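Local coordinates for capsid Protein (Unidentified, PDB 4DMI) that probably forms part of a phage capsid shell, assembling in the crystal as a pentamer of identical subunits, at residues I67-E72 and G161-I166; K86-L91 and P135-V140; A102-T107 and V157-I162. One frame throughout, in Å; residues are numbered along the deposited sequence. Where two conformers were deposited one is given.

All three contacts lie in one strongly bent or branched system of strands, and neighbouring centres are about 9 Å apart. Interactions 1 and 2 are antiparallel pairings joined through strands 158-167 and 83-95, where Ile-162 N lies 2.9 Å from Val-88 O, a probable hydrogen bond. Interaction 3 uses the earlier part of strand 158-167 and shares Gly-161 and Ile-162 with interaction 1. It meets interaction 2 in the interior, where Phe-136 CZ lies 3.6 Å from Ile-104 CG1. Interactions 1 and 2 each place a phenylalanine ring over a cross-strand glycine. The sodium ion lies at the far end of interaction 1, bound by Glu-72, and about 4 Å from the Arg-158 side chain of interaction 3.

Interaction 1. Residues I67-E72 and G161-I166; sequences IDFDVE and GIARQI. With NA (sodium ion), chain H.
Phe-69 and Gly-161 make a cross-strand glycine-aromatic pair within an antiparallel ladder, the ring lying over the glycine backbone. Both are in a hydrogen-bonded pair: Phe-69 N donates to Gly-161 O at 3.0 Å, and Gly-161 N returns the bond to Phe-69 O. With CG between its own backbone N and carbonyl carbon (chi1 51°), the ring folds back across the neighbouring strand. Gly-161 CA then sits over the ring face, 3.9 Å from the centroid, a CH-pi contact in which Phe-69 CZ comes to 3.6 Å from Gly-161 CA. Two residues along, Ile-67 N bonds to Ala-163 O at 2.7 Å, and Ile-67 CB packs against Ala-163 CB at 4.2 Å on the same sheet face as the ring. Past the ladder, Glu-72 OE2 binds the sodium ion at 2.0 Å. Two waters, Ala-155 O and Glu-96 of a second subunit also bind it, so the ion bridges two chains. Strand 67-72 flanks strand 158-167, whose other edge pairs with strand 83-95; Phe-69 reaches Val-87 there, while Ile-162, on the reverse face, packs on Ile-114 of the second subunit.

Interaction 2. Residues K86-L91 and P135-V140; sequences KVVGNL and PFDLMV
Segments 86-91 and 135-140 run antiparallel at 166°, their axes 4.7 Å apart, with Val-87/Leu-138 and Gly-89/Phe-136 as the hydrogen-bonded pairs. Each of these pairs exchanges two backbone bonds; Val-87 N reaches Leu-138 O at 2.9 Å with a nearly straight N-H...O angle of 166°. The dominant side chain is Phe-136. Its chi1 of 56° turns the ring back over segment 86-91, so that Gly-89 CA lies over one face, 3.9 Å from the centroid, a CH-pi contact to the bare glycine backbone. Val-87 O approaches the ring at its edge, in the plane, 3.7 Å from Phe-136 CD1. Leu-91 crosses the aromatic side chain at about a right angle and brings CD2 to 3.7 Å from Phe-136 CE2, adding an apolar contact along the CD2-CE2 flank of the ring. On the reverse face the contacts are more polar. Lys-86, fully extended, does not touch the Asp-137 carboxylate with its charged end, Lys-86 NZ standing 4.9 Å from Asp-137 OD1. A water spans the gap instead, accepting from Lys-86 NZ and donating to Asp-137 OD2 at 2.9 Å. Farther along that face, Asn-90 OD1 lies against the backbone of Pro-135, 3.2 Å from its CA. Strand 83-95 lies between strand 133-142 and strand 158-167, bound to the latter through backbone bonds such as Asn-90 with Gln-160. Phe-136 and Leu-91 both pack on Ala-116 of strand 112-121, and Leu-138 touches Ile-162 of a third subunit.

Interaction 3. Residues A102-T107 and V157-I162; sequences AVIEVT and VRVQGI
Ala-102 packs on Val-157 and Val-159, and Ile-104 on Val-159, all by apolar contact; no hydrogen bond joins the two segments. Their strand axes come no closer than 6.2 Å and diverge by 52°, a separation and angle that fit packing between layers better than a ladder within one sheet. Among the methyl contacts, Val-159 is central and uses both branches. Its CG1, anti to the backbone N at chi1 179°, meets Ile-104 CD1 at 3.7 Å, the two side chains lying at a slant to each other. The other branch, CG2, comes equally near to Ala-102 CB, so its two methyls touch Ile-104 and Ala-102 respectively. Ala-102 CB points at the opposite segment and also touches Val-157 CG2, at 4.0 Å, so this one methyl meets both valines. Contacts of methyl groups with the backbone form a second kind. Val-159 CG2 rests 3.5 Å from Val-103 N, and Ala-102 CB stands 3.6 Å from Arg-158 O. Neither is a hydrogen bond; the backbone of Val-103 bonds to Arg-151, and that of Ile-104 to Leu-115 and Ala-116. Strand 102-107 therefore lies between strands 112-121 and 147-152, while strand 158-167 lies beside strands 67-72 and 83-95. Between these groups of strands the apolar layer continues: Val-159 also touches Leu-91 and Ala-150, and Ile-104 reaches Leu-148 and Ile-78. Arg-158 starts away from segment 102-107; its guanidinium makes a salt bridge with Asp-70, and its NE a hydrogen bond to Glu-96 of a second subunit.

Interaction 1. Residues I67-E72 and G161-I166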
ATOM      1  N   ILE B  67      20.873   9.937   2.337  1.00  7.73           N
ATOM      2  CA  ILE B  67      22.033   9.451   1.611  1.00  7.84           C
ATOM      3  C   ILE B  67      21.677   9.576   0.143  1.00  9.74           C
ATOM      4  O   ILE B  67      21.024   8.692  -0.426  1.00  9.16           O
ATOM      5  CB  ILE B  67      22.308   7.976   1.940  1.00  7.76           C
ATOM      6  CG1 ILE B  67      22.469   7.774   3.453  1.00  8.41           C
ATOM      7  CG2 ILE B  67      23.581   7.519   1.243  1.00 10.92           C
ATOM      8  CD1 ILE B  67      22.393   6.315   3.872  1.00  9.22           C
ATOM      9  N   ASP B  68      22.075  10.689  -0.468  1.00 10.36           N
ATOM     10  CA  ASP B  68      21.774  10.939  -1.871  1.00  9.73           C
ATOM     11  C   ASP B  68      22.852  10.342  -2.768  1.00 11.01           C
ATOM     12  O   ASP B  68      24.045  10.404  -2.452  1.00 13.93           O
ATOM     13  CB  ASP B  68      21.632  12.442  -2.131  1.00  9.82           C
ATOM     14  CG  ASP B  68      22.872  13.235  -1.736  1.00 12.06           C
ATOM     15  OD1 ASP B  68      23.364  13.095  -0.598  1.00 15.25           O
ATOM     16  OD2 ASP B  68      23.368  14.022  -2.575  1.00 16.69           O
ATOM     17  N   PHE B  69      22.445   9.745  -3.880  1.00  9.43           N
ATOM     18  CA  PHE B  69      23.415   9.174  -4.813  1.00  8.17           C
ATOM     19  C   PHE B  69      23.012   9.406  -6.274  1.00  7.71           C
ATOM     20  O   PHE B  69      21.827   9.476  -6.610  1.00  9.57           O
ATOM     21  CB  PHE B  69      23.702   7.682  -4.526  1.00  8.28           C
ATOM     22  CG  PHE B  69      22.466   6.828  -4.414  1.00  6.95           C
ATOM     23  CD1 PHE B  69      21.804   6.697  -3.196  1.00  7.83           C
ATOM     24  CD2 PHE B  69      21.950   6.184  -5.529  1.00  7.78           C
ATOM     25  CE1 PHE B  69      20.651   5.927  -3.086  1.00  8.78           C
ATOM     26  CE2 PHE B  69      20.802   5.394  -5.434  1.00  8.69           C
ATOM     27  CZ  PHE B  69      20.145   5.275  -4.216  1.00  8.91           C
ATOM     28  N   ASP B  70      24.035   9.549  -7.116  1.00  8.86           N
ATOM     29  CA  ASP B  70      23.896   9.776  -8.545  1.00  9.11           C
ATOM     30  C   ASP B  70      25.164   9.173  -9.141  1.00 10.76           C
ATOM     31  O   ASP B  70      26.214   9.818  -9.205  1.00 13.48           O
ATOM     32  CB  ASP B  70      23.786  11.280  -8.827  1.00  9.45           C
ATOM     33  CG  ASP B  70      23.480  11.595 -10.288  1.00 15.91           C
ATOM     34  OD1 ASP B  70      23.497  10.672 -11.125  1.00 14.95           O
ATOM     35  OD2 ASP B  70      23.250  12.785 -10.594  1.00 20.30           O
ATOM     36  N   VAL B  71      25.061   7.908  -9.534  1.00  9.47           N
ATOM     37  CA  VAL B  71      26.228   7.079  -9.794  1.00 10.39           C
ATOM     38  C   VAL B  71      26.411   6.763 -11.269  1.00  9.45           C
ATOM     39  O   VAL B  71      25.499   6.248 -11.917  1.00 10.00           O
ATOM     40  CB  VAL B  71      26.113   5.762  -8.994  1.00 10.44           C
ATOM     41  CG1 VAL B  71      27.347   4.874  -9.193  1.00 12.42           C
ATOM     42  CG2 VAL B  71      25.867   6.066  -7.516  1.00 11.67           C
ATOM     43  N   GLU B  72      27.597   7.068 -11.791  1.00 13.35           N
ATOM     44  CA  GLU B  72      27.910   6.892 -13.210  1.00 12.66           C
ATOM     45  C   GLU B  72      29.341   6.381 -13.326  1.00 13.29           C
ATOM     46  O   GLU B  72      30.275   7.018 -12.826  1.00 14.51           O
ATOM     47  CB  GLU B  72      27.779   8.233 -13.945  1.00 18.22           C
ATOM     48  CG  GLU B  72      27.978   8.165 -15.457  1.00 24.11           C
ATOM     49  CD  GLU B  72      28.343   9.518 -16.066  1.00 36.02           C
ATOM     50  OE1 GLU B  72      29.293  10.157 -15.562  1.00 42.00           O
ATOM     51  OE2 GLU B  72      27.681   9.943 -17.040  1.00 33.55           O
ATOM     52  N   GLY B 161      19.136   8.071  -6.651  1.00  6.05           N
ATOM     53  CA  GLY B 161      18.130   7.910  -5.628  1.00  5.79           C
ATOM     54  C   GLY B 161      18.529   8.443  -4.280  1.00  7.89           C
ATOM     55  O   GLY B 161      19.488   9.217  -4.162  1.00  9.43           O
ATOM     56  N   ILE B 162      17.771   8.034  -3.267  1.00  7.23           N
ATOM     57  CA  ILE B 162      18.028   8.434  -1.894  1.00  6.13           C
ATOM     58  C   ILE B 162      17.858   7.234  -0.982  1.00  8.23           C
ATOM     59  O   ILE B 162      17.124   6.291  -1.294  1.00  6.75           O
ATOM     60  CB  ILE B 162      17.089   9.586  -1.450  1.00  6.19           C
ATOM     61  CG1 ILE B 162      15.620   9.216  -1.667  1.00  5.84           C
ATOM     62  CG2 ILE B 162      17.391  10.861  -2.223  1.00 11.32           C
ATOM     63  CD1 ILE B 162      14.639  10.308  -1.239  1.00  8.01           C
ATOM     64  N   ALA B 163      18.537   7.270   0.152  1.00  7.59           N
ATOM     65  CA  ALA B 163      18.359   6.253   1.167  1.00  6.39           C
ATOM     66  C   ALA B 163      18.469   6.882   2.535  1.00  6.76           C
ATOM     67  O   ALA B 163      18.985   7.988   2.684  1.00  9.26           O
ATOM     68  CB  ALA B 163      19.411   5.126   1.016  1.00  6.50           C
ATOM     69  N   ARG B 164      17.974   6.185   3.543  1.00  6.83           N
ATOM     70  CA  ARG B 164      18.254   6.566   4.925  1.00  7.28           C
ATOM     71  C   ARG B 164      18.159   5.377   5.847  1.00  7.44           C
ATOM     72  O   ARG B 164      17.516   4.371   5.530  1.00  7.19           O
ATOM     73  CB  ARG B 164      17.341   7.706   5.419  1.00  7.38           C
ATOM     74  CG  ARG B 164      15.854   7.359   5.512  1.00  8.38           C
ATOM     75  CD  ARG B 164      15.156   8.282   6.536  1.00 10.28           C
ATOM     76  NE  ARG B 164      15.431   7.792   7.887  1.00  7.95           N
ATOM     77  CZ  ARG B 164      14.662   8.011   8.946  1.00  8.30           C
ATOM     78  NH1 ARG B 164      13.580   8.800   8.847  1.00  8.29           N
ATOM     79  NH2 ARG B 164      14.980   7.454  10.108  1.00  9.27           N
ATOM     80  N   GLN B 165      18.810   5.498   6.991  1.00  7.93           N
ATOM     81  CA  GLN B 165      18.739   4.450   7.995  1.00  8.21           C
ATOM     82  C   GLN B 165      17.429   4.618   8.758  1.00  8.28           C
ATOM     83  O   GLN B 165      17.175   5.679   9.352  1.00  9.37           O
ATOM     84  CB  GLN B 165      19.927   4.486   8.950  1.00  8.79           C
ATOM     85  CG  GLN B 165      20.084   3.137   9.666  1.00  9.08           C
ATOM     86  CD  GLN B 165      21.204   3.097  10.676  1.00 14.64           C
ATOM     87  OE1 GLN B 165      22.070   3.971  10.712  1.00 19.42           O
ATOM     88  NE2 GLN B 165      21.183   2.074  11.522  1.00 16.54           N
ATOM     89  N   ILE B 166      16.616   3.564   8.751  1.00  8.14           N
ATOM     90  CA  ILE B 166      15.299   3.572   9.381  1.00  8.67           C
ATOM     91  C   ILE B 166      15.359   3.043  10.817  1.00  8.87           C
ATOM     92  O   ILE B 166      14.631   3.512  11.699  1.00  9.21           O
ATOM     93  CB  ILE B 166      14.283   2.741   8.538  1.00  8.13           C
ATOM     94  CG1 ILE B 166      14.128   3.327   7.130  1.00  9.04           C
ATOM     95  CG2 ILE B 166      12.923   2.638   9.235  1.00  8.33           C
ATOM     96  CD1 ILE B 166      13.554   4.758   7.095  1.00  8.23           C
TER
HETATM   97 NA    NA H 201      27.125  10.094 -18.973  1.00 30.00          NA
HETATM   98  O   HOH W   1      27.438   9.848 -21.174  1.00 29.19           O
HETATM   99  O   HOH W   2      29.373  10.638 -19.278  1.00 34.35           O

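Interaction 2. Residues K86-L91 and P135-V140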
ATOM      1  N   LYS B  86      15.993   2.235   4.062  1.00  6.49           N
ATOM      2  CA  LYS B  86      15.060   2.421   2.958  1.00  6.26           C
ATOM      3  C   LYS B  86      15.869   3.017   1.820  1.00  7.99           C
ATOM      4  O   LYS B  86      16.644   3.937   2.015  1.00  6.83           O
ATOM      5  CB  LYS B  86      13.935   3.372   3.358  1.00  8.39           C
ATOM      6  CG  LYS B  86      13.106   3.867   2.179  1.00  8.17           C
ATOM      7  CD  LYS B  86      11.947   4.743   2.658  1.00  9.91           C
ATOM      8  CE  LYS B  86      11.030   5.094   1.502  1.00 12.30           C
ATOM      9  NZ  LYS B  86       9.761   5.718   1.953  1.00 14.67           N
ATOM     10  N   VAL B  87      15.730   2.454   0.612  0.62  6.51           N
ATOM     11  CA  VAL B  87      16.448   2.966  -0.550  0.62  5.50           C
ATOM     12  C   VAL B  87      15.513   3.012  -1.752  0.62  5.16           C
ATOM     13  O   VAL B  87      14.887   2.013  -2.115  0.62  9.74           O
ATOM     14  CB  VAL B  87      17.728   2.130  -0.850  0.62 10.31           C
ATOM     15  CG1 VAL B  87      17.410   0.651  -0.986  0.62 11.23           C
ATOM     16  CG2 VAL B  87      18.423   2.648  -2.092  0.62 14.28           C
ATOM     17  N   VAL B  88      15.386   4.199  -2.335  0.62  5.11           N
ATOM     18  CA  VAL B  88      14.429   4.441  -3.402  0.62  7.02           C
ATOM     19  C   VAL B  88      15.079   5.247  -4.507  0.62  8.54           C
ATOM     20  O   VAL B  88      15.922   6.104  -4.262  0.62  8.73           O
ATOM     21  CB  VAL B  88      13.185   5.189  -2.889  0.62  8.81           C
ATOM     22  CG1 VAL B  88      12.456   4.370  -1.877  0.62 17.75           C
ATOM     23  CG2 VAL B  88      13.563   6.507  -2.270  0.62 11.39           C
ATOM     24  N   GLY B  89      14.680   4.977  -5.739  1.00  5.36           N
ATOM     25  CA  GLY B  89      15.300   5.652  -6.862  1.00  5.06           C
ATOM     26  C   GLY B  89      15.029   4.999  -8.191  1.00  4.91           C
ATOM     27  O   GLY B  89      14.022   4.306  -8.340  1.00  6.79           O
ATOM     28  N   ASN B  90      15.917   5.244  -9.152  1.00  5.90           N
ATOM     29  CA  ASN B  90      15.744   4.755 -10.525  1.00  5.60           C
ATOM     30  C   ASN B  90      17.051   4.316 -11.150  1.00  6.35           C
ATOM     31  O   ASN B  90      18.137   4.790 -10.781  1.00  6.48           O
ATOM     32  CB  ASN B  90      15.112   5.824 -11.432  1.00  7.23           C
ATOM     33  CG  ASN B  90      13.668   6.121 -11.085  1.00  7.59           C
ATOM     34  OD1 ASN B  90      12.769   5.329 -11.368  1.00  8.03           O
ATOM     35  ND2 ASN B  90      13.435   7.280 -10.463  1.00 10.25           N
ATOM     36  N   LEU B  91      16.932   3.409 -12.114  1.00  5.72           N
ATOM     37  CA  LEU B  91      18.053   2.990 -12.946  1.00  5.49           C
ATOM     38  C   LEU B  91      17.769   3.378 -14.383  1.00  5.64           C
ATOM     39  O   LEU B  91      16.611   3.410 -14.816  1.00  6.62           O
ATOM     40  CB  LEU B  91      18.175   1.465 -12.918  1.00  5.97           C
ATOM     41  CG  LEU B  91      18.060   0.751 -11.572  1.00  5.87           C
ATOM     42  CD1 LEU B  91      17.948  -0.757 -11.795  1.00  8.02           C
ATOM     43  CD2 LEU B  91      19.277   1.082 -10.710  1.00  7.65           C
ATOM     44  N   PRO B 135      12.225   1.966 -11.743  1.00  6.30           N
ATOM     45  CA  PRO B 135      12.187   2.346 -10.324  1.00  6.78           C
ATOM     46  C   PRO B 135      12.456   1.206  -9.358  1.00  7.26           C
ATOM     47  O   PRO B 135      12.237   0.022  -9.647  1.00  9.40           O
ATOM     48  CB  PRO B 135      10.753   2.869 -10.141  1.00  6.02           C
ATOM     49  CG  PRO B 135       9.954   2.152 -11.236  1.00  7.51           C
ATOM     50  CD  PRO B 135      10.909   2.055 -12.397  1.00  6.08           C
ATOM     51  N   PHE B 136      12.959   1.579  -8.189  1.00  7.31           N
ATOM     52  CA  PHE B 136      13.072   0.638  -7.080  1.00  7.11           C
ATOM     53  C   PHE B 136      12.687   1.340  -5.787  1.00  6.85           C
ATOM     54  O   PHE B 136      12.839   2.567  -5.660  1.00  7.06           O
ATOM     55  CB  PHE B 136      14.480   0.014  -6.990  1.00  6.57           C
ATOM     56  CG  PHE B 136      15.585   1.032  -6.891  1.00  5.31           C
ATOM     57  CD1 PHE B 136      15.935   1.580  -5.663  1.00  6.37           C
ATOM     58  CD2 PHE B 136      16.246   1.469  -8.036  1.00  5.35           C
ATOM     59  CE1 PHE B 136      16.942   2.544  -5.580  1.00  8.76           C
ATOM     60  CE2 PHE B 136      17.254   2.425  -7.962  1.00  7.30           C
ATOM     61  CZ  PHE B 136      17.598   2.964  -6.732  1.00 10.54           C
ATOM     62  N   ASP B 137      12.187   0.562  -4.829  1.00  7.13           N
ATOM     63  CA  ASP B 137      11.789   1.062  -3.516  1.00  7.68           C
ATOM     64  C   ASP B 137      11.913  -0.123  -2.562  1.00 11.80           C
ATOM     65  O   ASP B 137      11.025  -0.980  -2.484  1.00 11.40           O
ATOM     66  CB  ASP B 137      10.355   1.625  -3.562  1.00 10.24           C
ATOM     67  CG  ASP B 137       9.945   2.324  -2.276  1.00 23.34           C
ATOM     68  OD1 ASP B 137      10.563   2.081  -1.218  1.00 26.16           O
ATOM     69  OD2 ASP B 137       8.990   3.127  -2.326  1.00 23.23           O
ATOM     70  N   LEU B 138      13.039  -0.163  -1.856  1.00  8.46           N
ATOM     71  CA  LEU B 138      13.476  -1.336  -1.119  1.00  8.01           C
ATOM     72  C   LEU B 138      13.683  -1.044   0.359  1.00  8.35           C
ATOM     73  O   LEU B 138      14.054   0.069   0.746  1.00  8.26           O
ATOM     74  CB  LEU B 138      14.807  -1.820  -1.699  1.00 11.06           C
ATOM     75  CG  LEU B 138      14.807  -2.298  -3.149  1.00 12.47           C
ATOM     76  CD1 LEU B 138      16.185  -2.149  -3.770  1.00 14.89           C
ATOM     77  CD2 LEU B 138      14.408  -3.755  -3.162  1.00 13.09           C
ATOM     78  N   MET B 139      13.419  -2.052   1.178  0.50  5.93           N
ATOM     79  CA  MET B 139      13.892  -2.071   2.548  0.50  6.05           C
ATOM     80  C   MET B 139      14.947  -3.152   2.643  0.50  6.31           C
ATOM     81  O   MET B 139      14.687  -4.339   2.349  0.50  6.92           O
ATOM     82  CB  MET B 139      12.762  -2.371   3.531  0.50 10.30           C
ATOM     83  CG  MET B 139      13.190  -2.404   5.008  0.50 17.17           C
ATOM     84  SD  MET B 139      13.620  -0.774   5.674  0.50 17.25           S
ATOM     85  CE  MET B 139      12.393   0.199   4.795  0.50 12.55           C
ATOM     86  N   VAL B 140      16.143  -2.752   3.069  1.00  7.07           N
ATOM     87  CA  VAL B 140      17.290  -3.649   3.150  1.00  6.85           C
ATOM     88  C   VAL B 140      17.843  -3.669   4.563  1.00  7.93           C
ATOM     89  O   VAL B 140      18.037  -2.618   5.181  1.00 10.37           O
ATOM     90  CB  VAL B 140      18.410  -3.186   2.205  1.00  8.56           C
ATOM     91  CG1 VAL B 140      19.636  -4.094   2.319  1.00  9.93           C
ATOM     92  CG2 VAL B 140      17.904  -3.146   0.772  1.00  8.65           C
TER
HETATM   93  O   HOH W   3       8.812   5.648  -0.972  1.00 21.75           O

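Interaction 3. Residues A102-T107 and V157-I162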
ATOM      1  N   ALA B 102      23.551  -0.895 -14.659  1.00  7.78           N
ATOM      2  CA  ALA B 102      23.231   0.049 -13.593  1.00  9.10           C
ATOM      3  C   ALA B 102      22.358  -0.677 -12.587  1.00  8.63           C
ATOM      4  O   ALA B 102      21.213  -1.037 -12.893  1.00  9.67           O
ATOM      5  CB  ALA B 102      22.506   1.251 -14.150  1.00  9.75           C
ATOM      6  N   VAL B 103      22.901  -0.934 -11.402  1.00  8.26           N
ATOM      7  CA  VAL B 103      22.220  -1.790 -10.436  1.00  8.38           C
ATOM      8  C   VAL B 103      22.314  -1.282  -9.013  1.00  7.43           C
ATOM      9  O   VAL B 103      23.202  -0.484  -8.669  1.00  8.74           O
ATOM     10  CB  VAL B 103      22.775  -3.242 -10.452  1.00  8.40           C
ATOM     11  CG1 VAL B 103      22.514  -3.922 -11.798  1.00 10.81           C
ATOM     12  CG2 VAL B 103      24.264  -3.269 -10.109  1.00  7.48           C
ATOM     13  N   ILE B 104      21.381  -1.743  -8.188  1.00  6.27           N
ATOM     14  CA  ILE B 104      21.539  -1.704  -6.740  1.00  7.20           C
ATOM     15  C   ILE B 104      21.880  -3.121  -6.338  1.00  7.70           C
ATOM     16  O   ILE B 104      21.231  -4.074  -6.764  1.00  8.61           O
ATOM     17  CB  ILE B 104      20.227  -1.301  -6.036  1.00  6.44           C
ATOM     18  CG1 ILE B 104      19.864   0.149  -6.385  1.00  7.41           C
ATOM     19  CG2 ILE B 104      20.348  -1.474  -4.520  1.00  7.18           C
ATOM     20  CD1 ILE B 104      20.727   1.218  -5.667  1.00  7.20           C
ATOM     21  N   GLU B 105      22.918  -3.287  -5.509  0.50  6.92           N
ATOM     22  CA  GLU B 105      23.287  -4.621  -5.052  0.50  7.24           C
ATOM     23  C   GLU B 105      23.792  -4.643  -3.619  0.50 13.13           C
ATOM     24  O   GLU B 105      24.307  -3.651  -3.096  0.50  7.66           O
ATOM     25  CB  GLU B 105      24.326  -5.254  -5.984  0.50 12.71           C
ATOM     26  CG  GLU B 105      25.645  -4.506  -6.032  0.50  8.14           C
ATOM     27  CD  GLU B 105      26.485  -4.896  -7.227  0.50 15.58           C
ATOM     28  OE1 GLU B 105      25.964  -5.643  -8.081  0.50 15.57           O
ATOM     29  OE2 GLU B 105      27.660  -4.462  -7.305  0.50 16.19           O
ATOM     30  N   VAL B 106      23.644  -5.808  -2.989  1.00  7.73           N
ATOM     31  CA  VAL B 106      24.152  -6.024  -1.642  1.00  8.13           C
ATOM     32  C   VAL B 106      25.237  -7.094  -1.731  1.00 12.38           C
ATOM     33  O   VAL B 106      25.138  -8.019  -2.533  1.00 10.60           O
ATOM     34  CB  VAL B 106      23.027  -6.407  -0.649  1.00 10.24           C
ATOM     35  CG1 VAL B 106      22.264  -7.643  -1.108  1.00 10.65           C
ATOM     36  CG2 VAL B 106      23.589  -6.606   0.754  1.00 19.83           C
ATOM     37  N   THR B 107      26.298  -6.932  -0.946  1.00 10.82           N
ATOM     38  CA  THR B 107      27.453  -7.821  -1.025  1.00 10.68           C
ATOM     39  C   THR B 107      28.143  -7.929   0.320  1.00 15.41           C
ATOM     40  O   THR B 107      28.047  -7.023   1.148  1.00 14.15           O
ATOM     41  CB  THR B 107      28.482  -7.307  -2.065  1.00 11.77           C
ATOM     42  OG1 THR B 107      29.542  -8.259  -2.221  1.00 14.96           O
ATOM     43  CG2 THR B 107      29.084  -5.970  -1.628  1.00 18.02           C
ATOM     44  N   VAL B 157      25.049   5.009 -18.354  1.00  9.49           N
ATOM     45  CA  VAL B 157      23.941   4.613 -17.487  1.00 10.02           C
ATOM     46  C   VAL B 157      24.145   5.074 -16.051  1.00 10.35           C
ATOM     47  O   VAL B 157      25.279   5.157 -15.577  1.00 11.57           O
ATOM     48  CB  VAL B 157      23.693   3.084 -17.513  1.00 11.48           C
ATOM     49  CG1 VAL B 157      23.188   2.658 -18.868  1.00 13.05           C
ATOM     50  CG2 VAL B 157      24.955   2.293 -17.129  1.00 11.68           C
ATOM     51  N   ARG B 158      23.048   5.371 -15.357  1.00  8.49           N
ATOM     52  CA  ARG B 158      23.134   5.883 -13.994  1.00  8.29           C
ATOM     53  C   ARG B 158      22.253   5.145 -12.990  1.00  7.12           C
ATOM     54  O   ARG B 158      21.263   4.491 -13.353  1.00  7.76           O
ATOM     55  CB  ARG B 158      22.814   7.391 -13.953  1.00  8.77           C
ATOM     56  CG  ARG B 158      23.854   8.246 -14.655  1.00 11.92           C
ATOM     57  CD  ARG B 158      23.665   9.725 -14.383  1.00 14.02           C
ATOM     58  NE  ARG B 158      24.702  10.493 -15.074  1.00 14.72           N
ATOM     59  CZ  ARG B 158      25.554  11.324 -14.480  1.00 14.54           C
ATOM     60  NH1 ARG B 158      25.484  11.544 -13.174  1.00 16.64           N
ATOM     61  NH2 ARG B 158      26.463  11.958 -15.204  1.00 17.79           N
ATOM     62  N   VAL B 159      22.637   5.240 -11.724  1.00  7.35           N
ATOM     63  CA  VAL B 159      21.808   4.798 -10.611  1.00  6.63           C
ATOM     64  C   VAL B 159      21.592   6.025  -9.749  1.00  7.20           C
ATOM     65  O   VAL B 159      22.561   6.598  -9.234  1.00  9.69           O
ATOM     66  CB  VAL B 159      22.496   3.697  -9.775  1.00  8.41           C
ATOM     67  CG1 VAL B 159      21.596   3.269  -8.607  1.00  7.25           C
ATOM     68  CG2 VAL B 159      22.852   2.499 -10.652  1.00 12.44           C
ATOM     69  N   GLN B 160      20.343   6.451  -9.603  1.00  6.74           N
ATOM     70  CA  GLN B 160      20.021   7.684  -8.873  1.00  7.51           C
ATOM     71  C   GLN B 160      18.992   7.419  -7.795  1.00  9.78           C
ATOM     72  O   GLN B 160      18.067   6.640  -7.987  1.00 10.67           O
ATOM     73  CB  GLN B 160      19.496   8.758  -9.833  1.00  7.69           C
ATOM     74  CG  GLN B 160      20.513   9.161 -10.883  1.00 11.90           C
ATOM     75  CD  GLN B 160      19.981  10.169 -11.876  1.00 13.52           C
ATOM     76  OE1 GLN B 160      18.777  10.226 -12.140  1.00 11.72           O
ATOM     77  NE2 GLN B 160      20.877  10.964 -12.439  1.00 15.06           N
ATOM     78  N   GLY B 161      19.136   8.071  -6.651  1.00  6.05           N
ATOM     79  CA  GLY B 161      18.130   7.910  -5.628  1.00  5.79           C
ATOM     80  C   GLY B 161      18.529   8.443  -4.280  1.00  7.89           C
ATOM     81  O   GLY B 161      19.488   9.217  -4.162  1.00  9.43           O
ATOM     82  N   ILE B 162      17.771   8.034  -3.267  1.00  7.23           N
ATOM     83  CA  ILE B 162      18.028   8.434  -1.894  1.00  6.13           C
ATOM     84  C   ILE B 162      17.858   7.234  -0.982  1.00  8.23           C
ATOM     85  O   ILE B 162      17.124   6.291  -1.294  1.00  6.75           O
ATOM     86  CB  ILE B 162      17.089   9.586  -1.450  1.00  6.19           C
ATOM     87  CG1 ILE B 162      15.620   9.216  -1.667  1.00  5.84           C
ATOM     88  CG2 ILE B 162      17.391  10.861  -2.223  1.00 11.32           C
ATOM     89  CD1 ILE B 162      14.639  10.308  -1.239  1.00  8.01           C
TER